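Post-proline cleaving enzyme (Rickettsia typhi, PDB 4HVT) probably acts as a serine-type oligopeptidase of the prolyl oligopeptidase family, cleaving peptides after proline residues. Local coordinates at residues A365-V370 with Q489-P494; Y394-F399 with L449-A454; L513-I516 with G520-G523. One frame throughout, in Å; residues are numbered along the deposited sequence.

In the fold
Contacts 1 and 2 cross from the beta-propeller to the alpha/beta-hydrolase domain, and contact 3 lies within the hydrolase domain, next to the loop used by contact 1. Along the chain, contact 2 is nested inside the loop closed by contact 1, and contact 3 follows both. The centres of contacts 1 and 2 are about 11 Å apart; the two contacts touch, among other places, where I398 packs on A493. Contact 3 lies closer, about 7 Å from contact 1 between centres, and holds loop 489-494 through E521 and G520. Contacts 2 and 3 both reach the mixed eight-stranded hydrolase sheet. Propeller turns thus rest on a hydrolase surface whose loop 489-494 is held in turn by the segment following strand 510-514.

Contact 1: A365-V370 with Q489-P494; sequences ATYDNV and QVINAP
The two backbones draw nearest at V370 and A493, whose CA atoms are 6.7 Å apart, where a hairpin turn of a propeller blade faces a loop of the alpha/beta-hydrolase domain. This is the domain interface of the prolyl oligopeptidase fold in miniature. Strand 362-368 ends at D368, and N369 and V370, both with left-handed backbone angles, turn the chain into strand 371-380. On the other side, loop 489-494 leads from strand 480-483 toward helix 498-505, and a weak 3.3 Å bond from A493 N to I491 O folds it sharply at N492. The fold presents I491 and A493 together to the propeller, while N492 turns away from it and touches L513 of the hydrolase sheet.

Y367 supplies the broadest surface. Its CG stands anti to its own carbonyl carbon (chi1 -64°), which carries the ring out from the strand to the loop. I491 meets the CD2 and CE2 side of the ring with two carbons: CG2 comes to 3.8 Å from CE2, and CD1 to 4.1 Å from CD2. Farther along the ring, the methyl of A493 sits by the phenol end, CB lying 3.6 Å from Y367 OH. Both aliphatic groups approach the ring obliquely. V351 of the same blade and I398 of the next sheet also touch this cluster, V351 beside Y367 and I491, and I398 beside Y367, A493 and P494.

The contact is thus largely apolar and mostly buried, and polar bonds hold its loop on the hydrolase side. Beyond the tyrosine, V370 completes the seam, with its CG1 branch 4.0 Å from CD of P494.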
ATOM      1  N   ALA A 365     -10.284  14.910  -3.031  1.00  8.11           N
ATOM      2  CA  ALA A 365     -10.939  13.635  -3.203  1.00  8.14           C
ATOM      3  C   ALA A 365     -11.345  13.104  -1.838  1.00  8.16           C
ATOM      4  O   ALA A 365     -10.540  13.070  -0.885  1.00  7.93           O
ATOM      5  CB  ALA A 365     -10.047  12.670  -3.942  1.00  7.97           C
ATOM      6  N   THR A 366     -12.592  12.707  -1.711  1.00  8.42           N
ATOM      7  CA  THR A 366     -13.162  12.131  -0.482  1.00  8.77           C
ATOM      8  C   THR A 366     -13.979  10.873  -0.798  1.00  9.07           C
ATOM      9  O   THR A 366     -14.121  10.495  -1.949  1.00  9.08           O
ATOM     10  CB  THR A 366     -14.091  13.131   0.252  1.00  9.04           C
ATOM     11  OG1 THR A 366     -15.242  13.508  -0.569  1.00  9.37           O
ATOM     12  CG2 THR A 366     -13.329  14.422   0.604  1.00  8.95           C
ATOM     13  N   TYR A 367     -14.489  10.202   0.237  1.00  9.52           N
ATOM     14  CA  TYR A 367     -15.554   9.214   0.100  1.00 10.05           C
ATOM     15  C   TYR A 367     -16.745   9.637   0.950  1.00 10.66           C
ATOM     16  O   TYR A 367     -16.607  10.217   2.033  1.00 10.34           O
ATOM     17  CB  TYR A 367     -15.132   7.828   0.556  1.00 10.07           C
ATOM     18  CG  TYR A 367     -14.017   7.190  -0.252  1.00  9.82           C
ATOM     19  CD1 TYR A 367     -14.293   6.510  -1.454  1.00 10.15           C
ATOM     20  CD2 TYR A 367     -12.691   7.281   0.148  1.00  9.64           C
ATOM     21  CE1 TYR A 367     -13.277   5.939  -2.178  1.00  9.89           C
ATOM     22  CE2 TYR A 367     -11.680   6.709  -0.599  1.00  9.55           C
ATOM     23  CZ  TYR A 367     -11.986   6.035  -1.759  1.00  9.77           C
ATOM     24  OH  TYR A 367     -10.958   5.466  -2.502  1.00 10.32           O
ATOM     25  N   ASP A 368     -17.918   9.364   0.429  1.00 11.34           N
ATOM     26  CA  ASP A 368     -19.165   9.453   1.168  1.00 12.60           C
ATOM     27  C   ASP A 368     -19.787   8.051   1.119  1.00 12.73           C
ATOM     28  O   ASP A 368     -20.182   7.588   0.040  1.00 12.68           O
ATOM     29  CB  ASP A 368     -20.085  10.453   0.457  1.00 13.89           C
ATOM     30  CG  ASP A 368     -21.423  10.608   1.132  1.00 15.54           C
ATOM     31  OD1 ASP A 368     -21.627   9.976   2.185  1.00 16.08           O
ATOM     32  OD2 ASP A 368     -22.286  11.408   0.625  1.00 16.76           O
ATOM     33  N   ASN A 369     -19.830   7.362   2.259  1.00 12.97           N
ATOM     34  CA  ASN A 369     -20.256   5.976   2.292  1.00 13.72           C
ATOM     35  C   ASN A 369     -19.471   5.116   1.298  1.00 12.74           C
ATOM     36  O   ASN A 369     -19.993   4.245   0.632  1.00 12.83           O
ATOM     37  CB  ASN A 369     -21.779   5.891   2.113  1.00 15.19           C
ATOM     38  CG  ASN A 369     -22.354   4.665   2.780  1.00 17.08           C
ATOM     39  OD1 ASN A 369     -21.753   4.095   3.698  1.00 18.22           O
ATOM     40  ND2 ASN A 369     -23.531   4.250   2.333  1.00 19.10           N
ATOM     41  N   VAL A 370     -18.155   5.326   1.289  1.00 12.24           N
ATOM     42  CA  VAL A 370     -17.195   4.536   0.475  1.00 11.56           C
ATOM     43  C   VAL A 370     -17.485   4.643  -1.010  1.00 11.35           C
ATOM     44  O   VAL A 370     -17.164   3.748  -1.762  1.00 11.51           O
ATOM     45  CB  VAL A 370     -17.112   3.049   0.931  1.00 11.72           C
ATOM     46  CG1 VAL A 370     -15.738   2.496   0.622  1.00 11.72           C
ATOM     47  CG2 VAL A 370     -17.387   2.910   2.407  1.00 12.27           C
ATOM     48  N   GLN A 489      -6.081   2.478   9.872  1.00  9.64           N
ATOM     49  CA  GLN A 489      -6.912   3.533   9.246  1.00  9.61           C
ATOM     50  C   GLN A 489      -6.857   3.432   7.734  1.00  9.29           C
ATOM     51  O   GLN A 489      -7.151   4.402   6.981  1.00  9.41           O
ATOM     52  CB  GLN A 489      -6.526   4.946   9.758  1.00  9.75           C
ATOM     53  CG  GLN A 489      -7.690   5.913   9.707  1.00 10.26           C
ATOM     54  CD  GLN A 489      -7.401   7.315  10.195  1.00 11.04           C
ATOM     55  OE1 GLN A 489      -6.609   7.479  11.111  1.00 12.39           O
ATOM     56  NE2 GLN A 489      -8.055   8.344   9.586  1.00 11.04           N
ATOM     57  N   VAL A 490      -6.560   2.247   7.222  1.00  9.46           N
ATOM     58  CA  VAL A 490      -6.550   2.032   5.775  1.00  9.48           C
ATOM     59  C   VAL A 490      -7.979   1.959   5.207  1.00  9.60           C
ATOM     60  O   VAL A 490      -8.817   1.189   5.680  1.00  9.90           O
ATOM     61  CB  VAL A 490      -5.802   0.774   5.389  1.00  9.98           C
ATOM     62  CG1 VAL A 490      -6.132   0.378   3.941  1.00 10.22           C
ATOM     63  CG2 VAL A 490      -4.318   0.931   5.714  1.00 10.09           C
ATOM     64  N   ILE A 491      -8.251   2.756   4.171  1.00  9.67           N
ATOM     65  CA  ILE A 491      -9.556   2.703   3.489  1.00 10.32           C
ATOM     66  C   ILE A 491      -9.507   1.598   2.455  1.00 11.09           C
ATOM     67  O   ILE A 491      -8.721   1.696   1.520  1.00 11.34           O
ATOM     68  CB  ILE A 491      -9.882   4.043   2.767  1.00 10.32           C
ATOM     69  CG1 ILE A 491      -9.909   5.205   3.790  1.00 10.56           C
ATOM     70  CG2 ILE A 491     -11.181   3.918   1.993  1.00 10.85           C
ATOM     71  CD1 ILE A 491      -9.958   6.596   3.171  1.00 10.61           C
ATOM     72  N   ASN A 492     -10.306   0.542   2.628  1.00 11.47           N
ATOM     73  CA  ASN A 492     -10.274  -0.628   1.742  1.00 12.72           C
ATOM     74  C   ASN A 492     -11.321  -0.503   0.646  1.00 13.04           C
ATOM     75  O   ASN A 492     -12.398  -1.063   0.715  1.00 13.22           O
ATOM     76  CB  ASN A 492     -10.495  -1.914   2.561  1.00 13.19           C
ATOM     77  CG  ASN A 492      -9.858  -3.126   1.920  1.00 13.12           C
ATOM     78  OD1 ASN A 492      -9.266  -3.050   0.828  1.00 13.50           O
ATOM     79  ND2 ASN A 492      -9.969  -4.262   2.588  1.00 12.56           N
ATOM     80  N   ALA A 493     -11.011   0.333  -0.347  1.00 14.03           N
ATOM     81  CA  ALA A 493     -11.981   0.710  -1.364  1.00 13.82           C
ATOM     82  C   ALA A 493     -12.193  -0.384  -2.428  1.00 14.01           C
ATOM     83  O   ALA A 493     -11.228  -1.082  -2.793  1.00 15.17           O
ATOM     84  CB  ALA A 493     -11.568   1.997  -2.018  1.00 14.55           C
ATOM     85  N   PRO A 494     -13.425  -0.518  -2.898  1.00 13.92           N
ATOM     86  CA  PRO A 494     -13.787  -1.554  -3.916  1.00 14.72           C
ATOM     87  C   PRO A 494     -13.332  -1.228  -5.392  1.00 15.29           C
ATOM     88  O   PRO A 494     -14.155  -0.896  -6.241  1.00 16.26           O
ATOM     89  CB  PRO A 494     -15.299  -1.631  -3.814  1.00 15.47           C
ATOM     90  CG  PRO A 494     -15.719  -0.322  -3.325  1.00 15.24           C
ATOM     91  CD  PRO A 494     -14.622   0.120  -2.370  1.00 14.49           C
TER

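Contact 2: Y394-F399 with L449-A454; sequences YQNAIF and LEQKEA
N396 turns its CG anti to its carbonyl carbon (chi1 -83°), which sends its amide toward strand 447-455, while Q451 holds CG anti to its backbone N (chi1 179°) and stays extended, carrying its own amide out to meet it. The two amides then join by one hydrogen bond, N396 ND2 to Q451 OE1 at 3.0 Å. The acceptor lies almost in the amide plane of N396, but the bond is bent, with an N-H...O angle of 141°, and the donor is tilted from the carbonyl plane of Q451.

The other end of the asparagine amide is used as well. A water donates to N396 OD1 (2.9 Å) and to L449 O (2.9 Å), bridging side chain to strand backbone. L449 CD2 also packs 3.8 Å from N396 CB. Q451 in turn spends its NE2 on N369 O, which fixes the rotation of its amide and ties a second propeller turn to the same strand. This seam of one amide-amide bond, one water bridge and a leucine methyl joins a propeller loop, just ahead of blade strand 398-402, to 447-455, the outermost strand of the alpha/beta-hydrolase sheet in the two-domain prolyl oligopeptidase fold.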
ATOM      1  N   TYR A 394     -19.550   7.186 -13.026  1.00 21.52           N
ATOM      2  CA  TYR A 394     -19.716   5.778 -12.684  1.00 20.99           C
ATOM      3  C   TYR A 394     -20.608   5.658 -11.399  1.00 21.08           C
ATOM      4  O   TYR A 394     -20.516   6.504 -10.475  1.00 19.98           O
ATOM      5  CB  TYR A 394     -18.327   5.193 -12.383  1.00 19.70           C
ATOM      6  CG  TYR A 394     -17.408   4.730 -13.515  1.00 18.85           C
ATOM      7  CD1 TYR A 394     -16.879   5.621 -14.448  1.00 19.35           C
ATOM      8  CD2 TYR A 394     -16.940   3.415 -13.543  1.00 19.46           C
ATOM      9  CE1 TYR A 394     -15.986   5.192 -15.442  1.00 18.89           C
ATOM     10  CE2 TYR A 394     -16.075   2.970 -14.551  1.00 18.87           C
ATOM     11  CZ  TYR A 394     -15.584   3.868 -15.481  1.00 18.94           C
ATOM     12  OH  TYR A 394     -14.698   3.423 -16.465  1.00 18.54           O
ATOM     13  N   GLN A 395     -21.450   4.628 -11.300  1.00 21.56           N
ATOM     14  CA  GLN A 395     -22.029   4.254  -9.996  1.00 22.36           C
ATOM     15  C   GLN A 395     -20.950   3.657  -9.092  1.00 19.12           C
ATOM     16  O   GLN A 395     -20.039   2.998  -9.576  1.00 18.18           O
ATOM     17  CB  GLN A 395     -23.149   3.209 -10.139  1.00 26.44           C
ATOM     18  CG  GLN A 395     -24.384   3.723 -10.867  1.00 31.53           C
ATOM     19  CD  GLN A 395     -25.167   4.735 -10.043  1.00 35.36           C
ATOM     20  OE1 GLN A 395     -25.445   5.852 -10.498  1.00 42.60           O
ATOM     21  NE2 GLN A 395     -25.504   4.358  -8.812  1.00 38.55           N
ATOM     22  N   ASN A 396     -21.052   3.856  -7.783  1.00 17.13           N
ATOM     23  CA  ASN A 396     -20.021   3.326  -6.873  1.00 15.70           C
ATOM     24  C   ASN A 396     -18.582   3.680  -7.328  1.00 14.01           C
ATOM     25  O   ASN A 396     -17.629   2.914  -7.207  1.00 12.60           O
ATOM     26  CB  ASN A 396     -20.206   1.823  -6.690  1.00 16.10           C
ATOM     27  CG  ASN A 396     -21.258   1.492  -5.632  1.00 17.03           C
ATOM     28  OD1 ASN A 396     -22.334   1.049  -5.962  1.00 18.78           O
ATOM     29  ND2 ASN A 396     -20.954   1.762  -4.364  1.00 17.55           N
ATOM     30  N   ALA A 397     -18.435   4.912  -7.755  1.00 13.13           N
ATOM     31  CA  ALA A 397     -17.187   5.402  -8.332  1.00 12.29           C
ATOM     32  C   ALA A 397     -16.000   5.318  -7.363  1.00 11.70           C
ATOM     33  O   ALA A 397     -16.147   5.507  -6.155  1.00 11.15           O
ATOM     34  CB  ALA A 397     -17.356   6.839  -8.770  1.00 12.57           C
ATOM     35  N   ILE A 398     -14.847   4.941  -7.923  1.00 11.05           N
ATOM     36  CA  ILE A 398     -13.568   4.991  -7.269  1.00 10.67           C
ATOM     37  C   ILE A 398     -12.664   5.814  -8.175  1.00 10.38           C
ATOM     38  O   ILE A 398     -12.574   5.527  -9.376  1.00 10.93           O
ATOM     39  CB  ILE A 398     -13.001   3.548  -7.145  1.00 10.74           C
ATOM     40  CG1 ILE A 398     -13.989   2.669  -6.396  1.00 11.17           C
ATOM     41  CG2 ILE A 398     -11.595   3.545  -6.573  1.00 10.50           C
ATOM     42  CD1 ILE A 398     -14.205   3.037  -4.954  1.00 11.22           C
ATOM     43  N   PHE A 399     -12.018   6.812  -7.578  1.00  9.75           N
ATOM     44  CA  PHE A 399     -11.265   7.888  -8.214  1.00  9.55           C
ATOM     45  C   PHE A 399      -9.791   7.837  -7.892  1.00  9.50           C
ATOM     46  O   PHE A 399      -9.392   7.629  -6.751  1.00  9.26           O
ATOM     47  CB  PHE A 399     -11.839   9.224  -7.767  1.00  9.32           C
ATOM     48  CG  PHE A 399     -11.183  10.441  -8.369  1.00  9.08           C
ATOM     49  CD1 PHE A 399     -11.641  10.978  -9.555  1.00  9.30           C
ATOM     50  CD2 PHE A 399     -10.163  11.099  -7.681  1.00  8.72           C
ATOM     51  CE1 PHE A 399     -11.047  12.141 -10.097  1.00  9.25           C
ATOM     52  CE2 PHE A 399      -9.594  12.253  -8.177  1.00  8.78           C
ATOM     53  CZ  PHE A 399     -10.018  12.776  -9.398  1.00  8.97           C
ATOM     54  N   LEU A 449     -23.071  -5.453  -8.826  1.00 17.09           N
ATOM     55  CA  LEU A 449     -22.313  -4.863  -7.740  1.00 16.74           C
ATOM     56  C   LEU A 449     -23.336  -4.305  -6.758  1.00 17.20           C
ATOM     57  O   LEU A 449     -24.099  -3.353  -7.099  1.00 16.86           O
ATOM     58  CB  LEU A 449     -21.403  -3.751  -8.271  1.00 16.17           C
ATOM     59  CG  LEU A 449     -20.764  -2.854  -7.195  1.00 15.89           C
ATOM     60  CD1 LEU A 449     -19.954  -3.702  -6.203  1.00 16.03           C
ATOM     61  CD2 LEU A 449     -19.913  -1.767  -7.807  1.00 15.58           C
ATOM     62  N   GLU A 450     -23.371  -4.871  -5.538  1.00 17.92           N
ATOM     63  CA  GLU A 450     -24.253  -4.356  -4.508  1.00 19.32           C
ATOM     64  C   GLU A 450     -23.454  -3.843  -3.316  1.00 18.73           C
ATOM     65  O   GLU A 450     -22.564  -4.536  -2.809  1.00 19.56           O
ATOM     66  CB  GLU A 450     -25.201  -5.425  -4.005  1.00 21.90           C
ATOM     67  CG  GLU A 450     -26.397  -5.741  -4.840  1.00 25.64           C
ATOM     68  CD  GLU A 450     -27.271  -6.727  -4.091  1.00 29.81           C
ATOM     69  OE1 GLU A 450     -27.346  -7.890  -4.523  1.00 36.35           O
ATOM     70  OE2 GLU A 450     -27.795  -6.346  -3.009  1.00 34.02           O
ATOM     71  N   GLN A 451     -23.843  -2.682  -2.818  1.00 18.07           N
ATOM     72  CA  GLN A 451     -23.300  -2.182  -1.542  1.00 17.50           C
ATOM     73  C   GLN A 451     -24.298  -2.452  -0.459  1.00 17.80           C
ATOM     74  O   GLN A 451     -25.458  -2.050  -0.555  1.00 18.53           O
ATOM     75  CB  GLN A 451     -22.970  -0.693  -1.639  1.00 16.54           C
ATOM     76  CG  GLN A 451     -22.440  -0.153  -0.345  1.00 16.12           C
ATOM     77  CD  GLN A 451     -21.946   1.265  -0.455  1.00 15.57           C
ATOM     78  OE1 GLN A 451     -21.893   1.857  -1.562  1.00 15.13           O
ATOM     79  NE2 GLN A 451     -21.606   1.838   0.701  1.00 15.15           N
ATOM     80  N   LYS A 452     -23.904  -3.262   0.501  1.00 18.37           N
ATOM     81  CA  LYS A 452     -24.751  -3.733   1.532  1.00 20.03           C
ATOM     82  C   LYS A 452     -24.161  -3.403   2.913  1.00 20.08           C
ATOM     83  O   LYS A 452     -23.077  -2.828   3.010  1.00 19.16           O
ATOM     84  CB  LYS A 452     -24.920  -5.257   1.328  1.00 21.48           C
ATOM     85  CG  LYS A 452     -25.672  -5.645   0.052  1.00 23.90           C
ATOM     86  CD  LYS A 452     -25.666  -7.141  -0.192  1.00 25.72           C
ATOM     87  CE  LYS A 452     -26.662  -7.871   0.695  1.00 27.57           C
ATOM     88  NZ  LYS A 452     -27.986  -7.984   0.034  1.00 28.37           N
ATOM     89  N   GLU A 453     -24.924  -3.677   3.962  1.00 21.63           N
ATOM     90  CA  GLU A 453     -24.450  -3.548   5.356  1.00 21.95           C
ATOM     91  C   GLU A 453     -24.812  -4.714   6.230  1.00 22.01           C
ATOM     92  O   GLU A 453     -25.876  -5.260   6.153  1.00 21.09           O
ATOM     93  CB  GLU A 453     -24.995  -2.301   6.013  1.00 24.78           C
ATOM     94  CG  GLU A 453     -24.606  -1.017   5.274  1.00 27.86           C
ATOM     95  CD  GLU A 453     -25.070   0.232   6.002  1.00 30.81           C
ATOM     96  OE1 GLU A 453     -26.137   0.150   6.677  1.00 31.71           O
ATOM     97  OE2 GLU A 453     -24.351   1.278   5.904  1.00 34.17           O
ATOM     98  N   ALA A 454     -23.887  -5.104   7.082  1.00 19.57           N
ATOM     99  CA  ALA A 454     -24.167  -6.098   8.107  1.00 19.64           C
ATOM    100  C   ALA A 454     -24.340  -5.357   9.438  1.00 19.87           C
ATOM    101  O   ALA A 454     -23.904  -4.237   9.573  1.00 20.02           O
ATOM    102  CB  ALA A 454     -23.012  -7.071   8.172  1.00 19.18           C
TER
HETATM  103  O   HOH W   1     -23.457  -0.658  -7.965  1.00 25.14           O

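Contact 3: L513-I516 with G520-G523; sequences LANI and GEFG
N515 and E521 fasten together the two ends of a short loop that leaves strand 510-514 of the alpha/beta-hydrolase sheet and leads into helix 524-528. Each end is a turn. N515 is the centre of an inverse gamma turn, with a weak bond from I516 N to A514 O, and G520 to G523 form a type I beta turn closed by G523 N to G520 O. G523 then takes the N-cap position of the helix.

Between the turns, N515 ND2 donates to E521 OE2 at 3.0 Å. The N-H points nearly straight at the oxygen (170°). Seen from the glutamate, however, the donor arrives from above the carboxylate plane, and the two flat groups stand 73° apart. A bend at chi2 in E521 lets OE2 meet ND2 close to the amide plane of N515, with E521 CG also 3.6 Å from N515 ND2. A water adds a second link, donating to I516 O at 2.8 Å and to E521 OE2 at 2.7 Å.

The same oxygen also accepts the backbone N-H of N492, and N515 ND2 gives a weak bond to N492 O, so both side chains hold one residue of the loop that bears on the propeller; G520 bonds V490 there. N515 O receives the indole N-H of W526 in the helix. With three donors, the amide, the water and the N492 backbone, converging on E521 OE2, this oxygen is well satisfied, which would be expected to stabilise negative charge on the carboxylate.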
ATOM      1  N   LEU A 513     -16.088  -7.856  -0.274  1.00 13.94           N
ATOM      2  CA  LEU A 513     -15.127  -7.011   0.442  1.00 13.69           C
ATOM      3  C   LEU A 513     -15.839  -6.372   1.611  1.00 13.69           C
ATOM      4  O   LEU A 513     -16.812  -5.648   1.408  1.00 13.59           O
ATOM      5  CB  LEU A 513     -14.633  -5.873  -0.484  1.00 13.98           C
ATOM      6  CG  LEU A 513     -13.628  -4.863   0.084  1.00 14.36           C
ATOM      7  CD1 LEU A 513     -12.315  -5.544   0.263  1.00 15.20           C
ATOM      8  CD2 LEU A 513     -13.515  -3.721  -0.925  1.00 14.98           C
ATOM      9  N   ALA A 514     -15.306  -6.573   2.806  1.00 13.31           N
ATOM     10  CA  ALA A 514     -15.888  -6.056   4.049  1.00 13.55           C
ATOM     11  C   ALA A 514     -15.091  -4.889   4.664  1.00 13.09           C
ATOM     12  O   ALA A 514     -13.923  -5.008   4.958  1.00 12.78           O
ATOM     13  CB  ALA A 514     -16.047  -7.174   5.060  1.00 14.03           C
ATOM     14  N   ASN A 515     -15.758  -3.764   4.856  1.00 12.99           N
ATOM     15  CA  ASN A 515     -15.133  -2.561   5.363  1.00 12.30           C
ATOM     16  C   ASN A 515     -15.183  -2.508   6.880  1.00 11.99           C
ATOM     17  O   ASN A 515     -15.800  -1.649   7.547  1.00 12.08           O
ATOM     18  CB  ASN A 515     -15.814  -1.353   4.693  1.00 12.76           C
ATOM     19  CG  ASN A 515     -15.655  -1.402   3.190  1.00 13.13           C
ATOM     20  OD1 ASN A 515     -16.596  -1.721   2.484  1.00 14.39           O
ATOM     21  ND2 ASN A 515     -14.456  -1.084   2.696  1.00 12.68           N
ATOM     22  N   ILE A 516     -14.492  -3.456   7.449  1.00 11.84           N
ATOM     23  CA  ILE A 516     -14.517  -3.630   8.887  1.00 11.75           C
ATOM     24  C   ILE A 516     -13.768  -2.552   9.682  1.00 11.35           C
ATOM     25  O   ILE A 516     -12.893  -1.833   9.164  1.00 10.71           O
ATOM     26  CB  ILE A 516     -13.944  -5.019   9.279  1.00 11.92           C
ATOM     27  CG1 ILE A 516     -12.406  -5.106   9.084  1.00 11.30           C
ATOM     28  CG2 ILE A 516     -14.752  -6.115   8.548  1.00 12.23           C
ATOM     29  CD1 ILE A 516     -11.819  -6.519   9.287  1.00 11.65           C
ATOM     30  N   GLY A 520     -10.166   2.805   7.781  1.00  9.19           N
ATOM     31  CA  GLY A 520     -10.411   4.253   7.779  1.00  9.18           C
ATOM     32  C   GLY A 520     -11.629   4.727   6.994  1.00  9.58           C
ATOM     33  O   GLY A 520     -11.765   5.918   6.752  1.00  9.42           O
ATOM     34  N   GLU A 521     -12.559   3.832   6.668  1.00  9.75           N
ATOM     35  CA  GLU A 521     -13.674   4.169   5.789  1.00 10.21           C
ATOM     36  C   GLU A 521     -14.590   5.245   6.393  1.00 10.69           C
ATOM     37  O   GLU A 521     -15.158   6.056   5.639  1.00 10.47           O
ATOM     38  CB  GLU A 521     -14.458   2.924   5.444  1.00 10.63           C
ATOM     39  CG  GLU A 521     -13.736   1.932   4.563  1.00 10.60           C
ATOM     40  CD  GLU A 521     -12.915   0.887   5.327  1.00 10.76           C
ATOM     41  OE1 GLU A 521     -12.725   1.046   6.554  1.00 10.67           O
ATOM     42  OE2 GLU A 521     -12.428  -0.077   4.680  1.00 11.17           O
ATOM     43  N   PHE A 522     -14.659   5.317   7.723  1.00 11.15           N
ATOM     44  CA  PHE A 522     -15.387   6.377   8.429  1.00 12.01           C
ATOM     45  C   PHE A 522     -14.480   7.196   9.349  1.00 12.04           C
ATOM     46  O   PHE A 522     -14.845   7.610  10.441  1.00 12.22           O
ATOM     47  CB  PHE A 522     -16.644   5.811   9.063  1.00 13.28           C
ATOM     48  CG  PHE A 522     -17.538   5.182   8.072  1.00 14.21           C
ATOM     49  CD1 PHE A 522     -18.266   5.974   7.203  1.00 14.76           C
ATOM     50  CD2 PHE A 522     -17.615   3.817   7.935  1.00 15.05           C
ATOM     51  CE1 PHE A 522     -19.108   5.422   6.260  1.00 15.53           C
ATOM     52  CE2 PHE A 522     -18.446   3.239   6.991  1.00 15.54           C
ATOM     53  CZ  PHE A 522     -19.190   4.042   6.153  1.00 15.98           C
ATOM     54  N   GLY A 523     -13.297   7.437   8.846  1.00 11.51           N
ATOM     55  CA  GLY A 523     -12.329   8.323   9.482  1.00 11.57           C
ATOM     56  C   GLY A 523     -11.641   7.704  10.663  1.00 11.69           C
ATOM     57  O   GLY A 523     -11.682   6.481  10.861  1.00 11.53           O
TER
HETATM   58  O   HOH W   2     -11.686  -1.841   6.635  1.00  9.49           O